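Local coordinates for protein probable zinc protease PqqL (Escherichia coli, PDB 6OFT) that probably acts as a zinc-dependent endopeptidase of the M16 family in the periplasm, this chain being the first half of the protein, at residues 79-84 and 100-105; 32-37 and 108-113; 59-64 and 85-90; 70-75 and 114-119. One frame throughout, in Å; residues are numbered along the deposited sequence.

Overall arrangement
All four contacts lie in the part of the chain that belongs to the M16 peptidase family, around one mixed sheet. Interactions 1 and 2 are closest, with centres 8 Å apart. They use neighbouring strands of the sheet, 96-103 and 31-38, and Val100 O meets Leu34 N at 2.8 Å in a probable hydrogen bond. Interactions 2 and 4 both use helix 107-122, which faces the sheet with one side and helix 71-77 with another. Interactions 3 and 4, centres 9 Å apart, are joined by a probable hydrogen bond of 2.8 Å from Thr64 OG1 to Glu119 OE1. Interaction 3 lies nearest the predicted catalytic site: the nearest side-chain atoms of Ala89 and Glu57 are about 3 Å apart.

Interaction 1 (79-84 and 100-105); sequences MGLRFG and VSLPTT
The backbones of 79-84 and 100-105 come nearest at Leu81 and Leu102, whose CA atoms are 7.4 Å apart, and no hydrogen bond joins the two segments. The contact is carried by the side chain of Leu81, which lies over the backbone and first side-chain carbon of the strand. Both of its methyls sit beside Leu102 CB: Leu81 CD2 is 3.9 Å from it and Leu81 CD1 is 4.0 Å from it. The two leucine side chains cross obliquely. Leu81 CD1 also faces Val100 CG1 at 4.3 Å. Leu81 CD2 lies 3.6 Å from Ser101 O. This buried carbonyl oxygen has no polar partner in the model, so apolar carbon is what it meets here. The position of Leu81 follows from the way helix 71-77 ends. Gly80, with positive phi, is the C-prime residue of a Schellman motif: Gly80 N bonds to Glu77 O and Leu81 N to Phe76 O. The chain then turns out of the helix, and Leu81 points at the sheet. Leu102 carries its branch toward Val32 and Leu34 of the neighbouring strand, leaving CB to meet Leu81. Phe76 touches both Leu81 and Val100, so the last turn of the helix shares this apolar layer. On the strand between Val100 and Leu102, Ser101 OG is hydrogen-bonded to Gln31 NE2 and Asn33 OD1 of the neighbouring strand.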
# COMPACT_ATOMS: atom_id res chain seq x y z
N MET A 79 -22.02 -22.44 -5.22
CA MET A 79 -22.50 -21.18 -5.82
C MET A 79 -21.53 -20.75 -6.92
O MET A 79 -21.63 -19.63 -7.42
CB MET A 79 -22.63 -20.08 -4.74
CG MET A 79 -23.60 -20.44 -3.60
SD MET A 79 -23.81 -19.06 -2.46
CE MET A 79 -22.23 -19.08 -1.58
N GLY A 80 -20.60 -21.65 -7.28
CA GLY A 80 -19.60 -21.45 -8.32
C GLY A 80 -18.52 -20.45 -7.96
O GLY A 80 -17.92 -19.84 -8.84
N LEU A 81 -18.26 -20.30 -6.66
CA LEU A 81 -17.27 -19.36 -6.14
C LEU A 81 -16.05 -20.12 -5.62
O LEU A 81 -16.18 -21.02 -4.80
CB LEU A 81 -17.93 -18.43 -5.08
CG LEU A 81 -19.18 -17.69 -5.57
CD1 LEU A 81 -19.95 -17.01 -4.41
CD2 LEU A 81 -18.84 -16.65 -6.66
N ARG A 82 -14.89 -19.82 -6.19
CA ARG A 82 -13.65 -20.55 -5.93
C ARG A 82 -12.63 -19.75 -5.17
O ARG A 82 -12.38 -18.59 -5.49
CB ARG A 82 -13.07 -21.05 -7.27
CG ARG A 82 -11.83 -21.95 -7.14
CD ARG A 82 -11.75 -22.91 -8.30
NE ARG A 82 -12.69 -24.02 -8.15
CZ ARG A 82 -12.95 -24.91 -9.09
NH1 ARG A 82 -12.34 -24.84 -10.27
NH2 ARG A 82 -13.82 -25.89 -8.87
N PHE A 83 -12.02 -20.39 -4.16
CA PHE A 83 -10.96 -19.80 -3.35
C PHE A 83 -9.76 -19.52 -4.27
O PHE A 83 -9.39 -20.37 -5.09
CB PHE A 83 -10.57 -20.74 -2.19
CG PHE A 83 -9.54 -20.13 -1.27
CD1 PHE A 83 -9.90 -19.16 -0.33
CD2 PHE A 83 -8.20 -20.47 -1.39
CE1 PHE A 83 -8.93 -18.56 0.48
CE2 PHE A 83 -7.24 -19.88 -0.56
CZ PHE A 83 -7.61 -18.92 0.36
N GLY A 84 -9.21 -18.32 -4.15
CA GLY A 84 -8.09 -17.87 -4.98
C GLY A 84 -8.54 -17.19 -6.26
O GLY A 84 -7.71 -16.60 -6.95
N VAL A 100 -15.12 -11.36 -1.26
CA VAL A 100 -15.98 -12.17 -2.12
C VAL A 100 -16.50 -11.26 -3.27
O VAL A 100 -16.99 -10.16 -3.02
CB VAL A 100 -17.15 -12.90 -1.39
CG1 VAL A 100 -17.94 -13.79 -2.36
CG2 VAL A 100 -16.65 -13.73 -0.20
N SER A 101 -16.38 -11.74 -4.51
CA SER A 101 -16.91 -11.10 -5.71
C SER A 101 -17.89 -12.10 -6.32
O SER A 101 -17.52 -13.26 -6.53
CB SER A 101 -15.80 -10.80 -6.71
OG SER A 101 -16.30 -10.00 -7.78
N LEU A 102 -19.14 -11.69 -6.53
CA LEU A 102 -20.15 -12.59 -7.09
C LEU A 102 -21.18 -11.81 -7.90
O LEU A 102 -21.27 -10.59 -7.72
CB LEU A 102 -20.84 -13.41 -5.95
CG LEU A 102 -21.93 -12.73 -5.11
CD1 LEU A 102 -22.84 -13.76 -4.49
CD2 LEU A 102 -21.34 -11.84 -4.01
N PRO A 103 -22.00 -12.47 -8.76
CA PRO A 103 -23.07 -11.73 -9.45
C PRO A 103 -24.14 -11.24 -8.47
O PRO A 103 -24.29 -11.79 -7.38
CB PRO A 103 -23.68 -12.78 -10.39
CG PRO A 103 -22.71 -13.92 -10.42
CD PRO A 103 -22.06 -13.91 -9.08
N THR A 104 -24.91 -10.21 -8.86
CA THR A 104 -26.00 -9.69 -8.03
C THR A 104 -27.35 -10.31 -8.45
O THR A 104 -28.35 -10.10 -7.76
CB THR A 104 -26.11 -8.17 -8.18
OG1 THR A 104 -26.31 -7.86 -9.56
CG2 THR A 104 -24.91 -7.43 -7.65
N THR A 105 -27.37 -11.08 -9.55
CA THR A 105 -28.60 -11.61 -10.15
C THR A 105 -29.24 -12.80 -9.39
O THR A 105 -30.44 -13.03 -9.58
CB THR A 105 -28.35 -11.93 -11.63
OG1 THR A 105 -27.15 -12.69 -11.75
CG2 THR A 105 -28.22 -10.66 -12.47

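Interaction 2 (32-37 and 108-113); sequences VNLWLQ and QNLQQV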
# COMPACT_ATOMS: atom_id res chain seq x y z
N VAL A 32 -20.73 -7.47 -7.88
CA VAL A 32 -20.55 -6.80 -6.59
C VAL A 32 -19.35 -7.41 -5.85
O VAL A 32 -19.11 -8.61 -5.93
CB VAL A 32 -21.85 -6.82 -5.73
CG1 VAL A 32 -22.19 -8.24 -5.25
CG2 VAL A 32 -21.75 -5.86 -4.55
N ASN A 33 -18.61 -6.56 -5.13
CA ASN A 33 -17.54 -6.94 -4.25
C ASN A 33 -18.07 -6.74 -2.85
O ASN A 33 -18.71 -5.72 -2.56
CB ASN A 33 -16.29 -6.08 -4.46
CG ASN A 33 -15.43 -6.53 -5.61
OD1 ASN A 33 -15.66 -7.58 -6.23
ND2 ASN A 33 -14.44 -5.73 -5.93
N LEU A 34 -17.90 -7.77 -2.02
CA LEU A 34 -18.30 -7.75 -0.61
C LEU A 34 -17.03 -8.04 0.16
O LEU A 34 -16.45 -9.12 -0.00
CB LEU A 34 -19.39 -8.80 -0.30
CG LEU A 34 -20.70 -8.75 -1.12
CD1 LEU A 34 -21.59 -9.92 -0.76
CD2 LEU A 34 -21.47 -7.43 -0.90
N TRP A 35 -16.53 -7.03 0.89
CA TRP A 35 -15.29 -7.16 1.65
C TRP A 35 -15.54 -6.87 3.11
O TRP A 35 -16.12 -5.82 3.43
CB TRP A 35 -14.20 -6.17 1.16
CG TRP A 35 -13.56 -6.41 -0.18
CD1 TRP A 35 -14.02 -7.19 -1.21
CD2 TRP A 35 -12.39 -5.75 -0.68
NE1 TRP A 35 -13.16 -7.11 -2.28
CE2 TRP A 35 -12.16 -6.22 -1.99
CE3 TRP A 35 -11.51 -4.79 -0.14
CZ2 TRP A 35 -11.10 -5.75 -2.78
CZ3 TRP A 35 -10.43 -4.35 -0.91
CH2 TRP A 35 -10.23 -4.84 -2.21
N LEU A 36 -15.05 -7.75 3.99
CA LEU A 36 -15.10 -7.54 5.43
C LEU A 36 -13.69 -7.12 5.85
O LEU A 36 -12.72 -7.89 5.69
CB LEU A 36 -15.58 -8.78 6.21
CG LEU A 36 -15.50 -8.66 7.75
CD1 LEU A 36 -16.43 -7.51 8.28
CD2 LEU A 36 -15.78 -10.01 8.43
N GLN A 37 -13.58 -5.91 6.38
CA GLN A 37 -12.31 -5.33 6.79
C GLN A 37 -12.16 -5.25 8.30
O GLN A 37 -12.89 -4.52 8.96
CB GLN A 37 -12.13 -3.95 6.10
CG GLN A 37 -10.93 -3.12 6.58
CD GLN A 37 -11.00 -1.74 6.00
OE1 GLN A 37 -11.93 -0.98 6.25
NE2 GLN A 37 -10.03 -1.40 5.17
N GLN A 108 -30.56 -15.33 -3.51
CA GLN A 108 -30.34 -16.33 -2.45
C GLN A 108 -28.84 -16.55 -2.20
O GLN A 108 -28.44 -16.77 -1.06
CB GLN A 108 -31.08 -17.66 -2.76
CG GLN A 108 -32.61 -17.60 -2.57
CD GLN A 108 -33.33 -16.65 -3.52
OE1 GLN A 108 -33.25 -16.75 -4.75
NE2 GLN A 108 -34.05 -15.68 -2.95
N ASN A 109 -28.01 -16.43 -3.27
CA ASN A 109 -26.55 -16.56 -3.18
C ASN A 109 -25.96 -15.36 -2.45
O ASN A 109 -25.05 -15.54 -1.64
CB ASN A 109 -25.95 -16.72 -4.56
CG ASN A 109 -26.19 -18.08 -5.15
OD1 ASN A 109 -26.67 -19.00 -4.49
ND2 ASN A 109 -25.85 -18.25 -6.40
N LEU A 110 -26.49 -14.14 -2.71
CA LEU A 110 -26.05 -12.93 -2.01
C LEU A 110 -26.27 -13.11 -0.51
O LEU A 110 -25.37 -12.81 0.28
CB LEU A 110 -26.84 -11.70 -2.48
CG LEU A 110 -26.39 -10.97 -3.72
CD1 LEU A 110 -27.33 -9.81 -4.01
CD2 LEU A 110 -24.95 -10.44 -3.58
N GLN A 111 -27.46 -13.64 -0.14
CA GLN A 111 -27.88 -13.91 1.23
C GLN A 111 -27.00 -14.97 1.90
O GLN A 111 -26.58 -14.80 3.06
CB GLN A 111 -29.37 -14.30 1.25
CG GLN A 111 -29.96 -14.67 2.63
CD GLN A 111 -29.58 -13.72 3.76
OE1 GLN A 111 -29.71 -12.48 3.66
NE2 GLN A 111 -29.11 -14.31 4.85
N GLN A 112 -26.70 -16.06 1.17
CA GLN A 112 -25.84 -17.12 1.63
C GLN A 112 -24.44 -16.58 1.94
O GLN A 112 -23.89 -16.90 3.00
CB GLN A 112 -25.81 -18.26 0.59
CG GLN A 112 -24.89 -19.40 0.97
CD GLN A 112 -25.36 -20.17 2.17
OE1 GLN A 112 -25.99 -21.22 2.05
NE2 GLN A 112 -25.04 -19.67 3.37
N VAL A 113 -23.86 -15.73 1.04
CA VAL A 113 -22.53 -15.13 1.22
C VAL A 113 -22.53 -14.24 2.49
O VAL A 113 -21.61 -14.30 3.31
CB VAL A 113 -22.05 -14.37 -0.07
CG1 VAL A 113 -20.83 -13.50 0.21
CG2 VAL A 113 -21.73 -15.35 -1.20
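Val32 and Leu34 of the strand meet Leu110 and Val113 of the helix through methyl groups alone. Val32 CG1 is 3.9 Å from Leu110 CD2. Leu34 CD1 is 3.8 Å from Val113 CG1 and also lies 4.4 Å from Leu110 CD2. The end of Leu34 therefore reaches two helix residues about one turn apart, Val113 more closely than Leu110. Leu110 does not aim its CB directly at the strand; the end of its side chain bends nearer. Val113 has CG1 anti to its backbone N (chi1 167°), and this branch is the one that reaches Leu34.

A second shell backs these groups. Leu102, on the adjoining strand, touches both Leu34 and Val113. Met114 and Phe117 of the same helix also pack on Leu34. The axes of strand 32-37 and helix 108-113 approach to 11.3 Å and run nearly parallel, at 13°. Helix 107-122 thus lies along one face of the sheet. Side chains alternate along the strand: Val32 and Leu34 face this helix, while Asn33 and Trp35 touch helix 378-391. The sheet is in this way layered between helices.

All four touching residues are buried. They hold strand and helix together here by burying branched aliphatic carbon, and nothing polar pairs across the contact.

Interaction 3 (59-64 and 85-90); sequences MMFNGT and RDVNAY
Phe61 turns the edge of its ring to strand 87-91, and two aliphatic groups meet that edge close to the ring plane. Val87 CG1 lies 3.7 Å from Phe61 CE1. Ala89 CB lies 3.7 Å from Phe61 CE2 and 3.8 Å from Phe61 CZ. The far end of the ring is therefore set between two residues that project from the same side of the strand. The Phe61 and Val87 side chains point in opposite senses and lie alongside each other. Val87 has CG1 anti to its backbone N (chi1 -172°), which extends this methyl toward the ring. Other aromatic residues meet the same ring: Phe83 forms an edge-to-face pair with it, and Trp120 meets it with the planes at about 65°.

The type I turn from Met59 to Asn62 follows the HxxEH sequence that marks the M16 family, in which His54 and His58 are predicted zinc ligands and Glu57 the predicted proton acceptor. The turn carries the bond from Asn62 N to Met59 O, 3.3 Å. Phe61 thus links the chain just after this motif to the outermost strand of the sheet. The Ala89 side chain also lies close to that of Glu57. In M16 relatives the substrate peptide pairs with the corresponding edge strand, and strand 87-91 probably has that role here.

Just before the strand, Arg85 NE makes a salt bridge of 2.8 Å to Asp86 OD2. The bond arrives on the syn side, 32° out of the carboxylate plane. Asp86 OD2 also accepts from the backbone N of Arg82.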
# COMPACT_ATOMS: atom_id res chain seq x y z
N MET A 59 -7.83 -19.58 9.36
CA MET A 59 -8.81 -20.34 10.13
C MET A 59 -10.27 -20.00 9.81
O MET A 59 -11.16 -20.76 10.19
CB MET A 59 -8.55 -20.25 11.65
CG MET A 59 -7.29 -20.99 12.14
SD MET A 59 -7.06 -22.70 11.56
CE MET A 59 -8.67 -23.46 12.07
N MET A 60 -10.53 -18.89 9.08
CA MET A 60 -11.90 -18.51 8.72
C MET A 60 -12.49 -19.46 7.68
O MET A 60 -13.70 -19.67 7.62
CB MET A 60 -11.98 -17.04 8.22
CG MET A 60 -11.68 -16.00 9.31
SD MET A 60 -12.65 -16.14 10.84
CE MET A 60 -11.42 -16.84 11.90
N PHE A 61 -11.61 -20.09 6.90
CA PHE A 61 -11.99 -21.03 5.85
C PHE A 61 -11.93 -22.48 6.33
O PHE A 61 -12.07 -23.38 5.51
CB PHE A 61 -11.08 -20.82 4.62
CG PHE A 61 -11.12 -19.39 4.11
CD1 PHE A 61 -12.12 -18.97 3.25
CD2 PHE A 61 -10.17 -18.46 4.52
CE1 PHE A 61 -12.16 -17.65 2.79
CE2 PHE A 61 -10.22 -17.14 4.09
CZ PHE A 61 -11.22 -16.74 3.22
N ASN A 62 -11.76 -22.71 7.65
CA ASN A 62 -11.64 -24.07 8.14
C ASN A 62 -12.61 -24.44 9.29
O ASN A 62 -12.38 -25.42 9.99
CB ASN A 62 -10.18 -24.39 8.51
CG ASN A 62 -9.30 -24.45 7.29
OD1 ASN A 62 -9.30 -25.44 6.54
ND2 ASN A 62 -8.58 -23.37 7.02
N GLY A 63 -13.70 -23.70 9.43
CA GLY A 63 -14.70 -24.02 10.42
C GLY A 63 -15.39 -22.88 11.13
O GLY A 63 -14.75 -22.03 11.75
N THR A 64 -16.72 -22.88 11.06
CA THR A 64 -17.58 -21.93 11.77
C THR A 64 -18.65 -22.80 12.44
O THR A 64 -18.69 -24.00 12.18
CB THR A 64 -18.19 -20.83 10.87
OG1 THR A 64 -19.26 -21.36 10.08
CG2 THR A 64 -17.16 -20.07 10.00
N ARG A 85 -9.85 -17.26 -6.58
CA ARG A 85 -10.45 -16.65 -7.77
C ARG A 85 -11.55 -15.64 -7.40
O ARG A 85 -11.41 -14.46 -7.70
CB ARG A 85 -10.99 -17.75 -8.71
CG ARG A 85 -11.60 -17.22 -10.03
CD ARG A 85 -12.17 -18.36 -10.87
NE ARG A 85 -13.42 -18.87 -10.31
CZ ARG A 85 -13.95 -20.05 -10.60
NH1 ARG A 85 -13.30 -20.89 -11.40
NH2 ARG A 85 -15.10 -20.43 -10.05
N ASP A 86 -12.65 -16.10 -6.77
CA ASP A 86 -13.80 -15.27 -6.38
C ASP A 86 -13.77 -14.95 -4.89
O ASP A 86 -14.35 -13.94 -4.45
CB ASP A 86 -15.11 -15.98 -6.70
CG ASP A 86 -15.15 -16.56 -8.09
OD1 ASP A 86 -15.30 -15.77 -9.05
OD2 ASP A 86 -14.99 -17.79 -8.23
N VAL A 87 -13.12 -15.85 -4.11
CA VAL A 87 -13.00 -15.75 -2.66
C VAL A 87 -11.52 -15.62 -2.32
O VAL A 87 -10.72 -16.42 -2.78
CB VAL A 87 -13.67 -16.94 -1.93
CG1 VAL A 87 -13.70 -16.70 -0.42
CG2 VAL A 87 -15.08 -17.22 -2.46
N ASN A 88 -11.17 -14.61 -1.54
CA ASN A 88 -9.77 -14.36 -1.16
C ASN A 88 -9.72 -13.69 0.19
O ASN A 88 -10.73 -13.18 0.66
CB ASN A 88 -9.10 -13.39 -2.18
CG ASN A 88 -8.91 -13.94 -3.56
OD1 ASN A 88 -8.06 -14.80 -3.80
ND2 ASN A 88 -9.70 -13.44 -4.51
N ALA A 89 -8.52 -13.65 0.80
CA ALA A 89 -8.32 -12.96 2.08
C ALA A 89 -6.86 -12.60 2.17
O ALA A 89 -6.04 -13.25 1.53
CB ALA A 89 -8.71 -13.88 3.25
N TYR A 90 -6.52 -11.58 2.97
CA TYR A 90 -5.13 -11.21 3.17
C TYR A 90 -4.97 -10.59 4.54
O TYR A 90 -5.91 -9.98 5.06
CB TYR A 90 -4.60 -10.25 2.06
CG TYR A 90 -5.15 -8.84 2.09
CD1 TYR A 90 -4.62 -7.88 2.95
CD2 TYR A 90 -6.15 -8.45 1.21
CE1 TYR A 90 -5.13 -6.58 2.99
CE2 TYR A 90 -6.64 -7.14 1.21
CZ TYR A 90 -6.11 -6.20 2.08
OH TYR A 90 -6.59 -4.91 2.09

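Interaction 4 (70-75 and 114-119); sequences NKVIET and MAIFSE
Thr75, which meets Ile116 across the contact, also brings two donors to the flat carbonyl group of Lys71, one from each face of its plane. Thr75 OG1 binds Lys71 O at 2.7 Å, tilted 28° from the plane. Thr75 N reaches Lys71 O from the opposite face at 2.9 Å. With chi1 -58°, the hydroxyl stands beside the backbone N and folds back on the preceding turn, which leaves CG2 to extend toward helix 107-122. There Thr75 CG2 lies 3.9 Å from Ile116 CD1. The two side chains run past each other in opposite senses.

The other branch of Ile116 serves Val72: Val72 CG1 is 4.3 Å from Ile116 CG2. One isoleucine thus touches two residues a turn apart on helix 71-77. Trp67 touches both Val72 and Thr75, and Trp120 also packs on Val72. The contact joins helix 71-77, the next after the zinc-site helix 52-59, to helix 107-122 on the sheet. The side chains of Val72 and the predicted zinc ligand His58 are about 11 Å apart. On the solvent-exposed flank of helix 71-77, Lys71 NZ and Glu74 OE1 form a salt bridge of 3.0 Å. A serine at Thr75 lacks CG2, which would probably cost Ile116 CD1 this contact and open a small gap between the helices.

Thr75 can serve an apolar contact because its hydroxyl donates to Lys71 O within its own helix, while its methyl is turned to Ile116.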
# COMPACT_ATOMS: atom_id res chain seq x y z
N ASN A 70 -14.54 -28.27 6.17
CA ASN A 70 -14.50 -27.75 4.80
C ASN A 70 -15.87 -27.22 4.27
O ASN A 70 -15.98 -26.89 3.09
CB ASN A 70 -13.96 -28.84 3.87
CG ASN A 70 -13.39 -28.29 2.58
OD1 ASN A 70 -12.63 -27.32 2.57
ND2 ASN A 70 -13.78 -28.89 1.46
N LYS A 71 -16.89 -27.12 5.14
CA LYS A 71 -18.23 -26.71 4.70
C LYS A 71 -18.32 -25.26 4.18
O LYS A 71 -19.17 -25.03 3.32
CB LYS A 71 -19.30 -26.98 5.77
CG LYS A 71 -19.53 -28.46 6.06
CD LYS A 71 -20.34 -29.17 4.98
CE LYS A 71 -20.48 -30.65 5.24
NZ LYS A 71 -20.71 -31.41 3.98
N VAL A 72 -17.48 -24.31 4.65
CA VAL A 72 -17.50 -22.92 4.13
C VAL A 72 -17.08 -22.93 2.65
O VAL A 72 -17.76 -22.32 1.82
CB VAL A 72 -16.68 -21.92 5.02
CG1 VAL A 72 -16.11 -20.75 4.23
CG2 VAL A 72 -17.54 -21.40 6.17
N ILE A 73 -16.01 -23.68 2.34
CA ILE A 73 -15.47 -23.81 0.98
C ILE A 73 -16.44 -24.56 0.08
O ILE A 73 -16.66 -24.13 -1.06
CB ILE A 73 -14.04 -24.42 1.02
CG1 ILE A 73 -13.02 -23.43 1.68
CG2 ILE A 73 -13.57 -24.93 -0.36
CD1 ILE A 73 -12.71 -22.06 0.94
N GLU A 74 -17.07 -25.63 0.60
CA GLU A 74 -18.08 -26.42 -0.13
C GLU A 74 -19.31 -25.58 -0.42
O GLU A 74 -19.93 -25.77 -1.47
CB GLU A 74 -18.47 -27.70 0.65
CG GLU A 74 -17.37 -28.76 0.71
CD GLU A 74 -17.57 -29.94 1.65
OE1 GLU A 74 -18.73 -30.19 2.07
OE2 GLU A 74 -16.57 -30.63 1.96
N THR A 75 -19.68 -24.65 0.50
CA THR A 75 -20.83 -23.77 0.28
C THR A 75 -20.50 -22.78 -0.84
O THR A 75 -21.33 -22.59 -1.74
CB THR A 75 -21.28 -23.09 1.59
OG1 THR A 75 -21.59 -24.10 2.55
CG2 THR A 75 -22.50 -22.19 1.39
N MET A 114 -23.60 -13.46 2.69
CA MET A 114 -23.77 -12.58 3.86
C MET A 114 -23.82 -13.39 5.17
O MET A 114 -23.31 -12.93 6.19
CB MET A 114 -25.04 -11.73 3.72
CG MET A 114 -24.92 -10.60 2.70
SD MET A 114 -23.48 -9.51 2.91
CE MET A 114 -23.81 -8.79 4.51
N ALA A 115 -24.45 -14.58 5.13
CA ALA A 115 -24.57 -15.48 6.28
C ALA A 115 -23.18 -16.01 6.68
O ALA A 115 -22.89 -16.08 7.88
CB ALA A 115 -25.50 -16.63 5.95
N ILE A 116 -22.31 -16.29 5.68
CA ILE A 116 -20.91 -16.71 5.89
C ILE A 116 -20.13 -15.54 6.53
O ILE A 116 -19.35 -15.78 7.45
CB ILE A 116 -20.26 -17.24 4.59
CG1 ILE A 116 -20.91 -18.59 4.15
CG2 ILE A 116 -18.74 -17.40 4.75
CD1 ILE A 116 -20.57 -19.07 2.75
N PHE A 117 -20.33 -14.29 6.06
CA PHE A 117 -19.65 -13.11 6.62
C PHE A 117 -20.03 -12.91 8.09
O PHE A 117 -19.16 -12.58 8.91
CB PHE A 117 -19.92 -11.83 5.81
CG PHE A 117 -19.00 -11.59 4.63
CD1 PHE A 117 -17.66 -11.28 4.83
CD2 PHE A 117 -19.49 -11.61 3.33
CE1 PHE A 117 -16.82 -11.01 3.74
CE2 PHE A 117 -18.65 -11.33 2.25
CZ PHE A 117 -17.32 -11.04 2.46
N SER A 118 -21.31 -13.12 8.43
CA SER A 118 -21.82 -13.01 9.80
C SER A 118 -21.09 -13.98 10.77
O SER A 118 -20.74 -13.58 11.88
CB SER A 118 -23.32 -13.26 9.82
OG SER A 118 -23.86 -12.91 11.08
N GLU A 119 -20.81 -15.21 10.32
CA GLU A 119 -20.09 -16.22 11.09
C GLU A 119 -18.59 -16.00 11.12
O GLU A 119 -17.95 -16.38 12.10
CB GLU A 119 -20.44 -17.63 10.62
CG GLU A 119 -21.93 -17.89 10.75
CD GLU A 119 -22.29 -19.21 11.41
OE1 GLU A 119 -21.44 -20.13 11.41
OE2 GLU A 119 -23.42 -19.30 11.92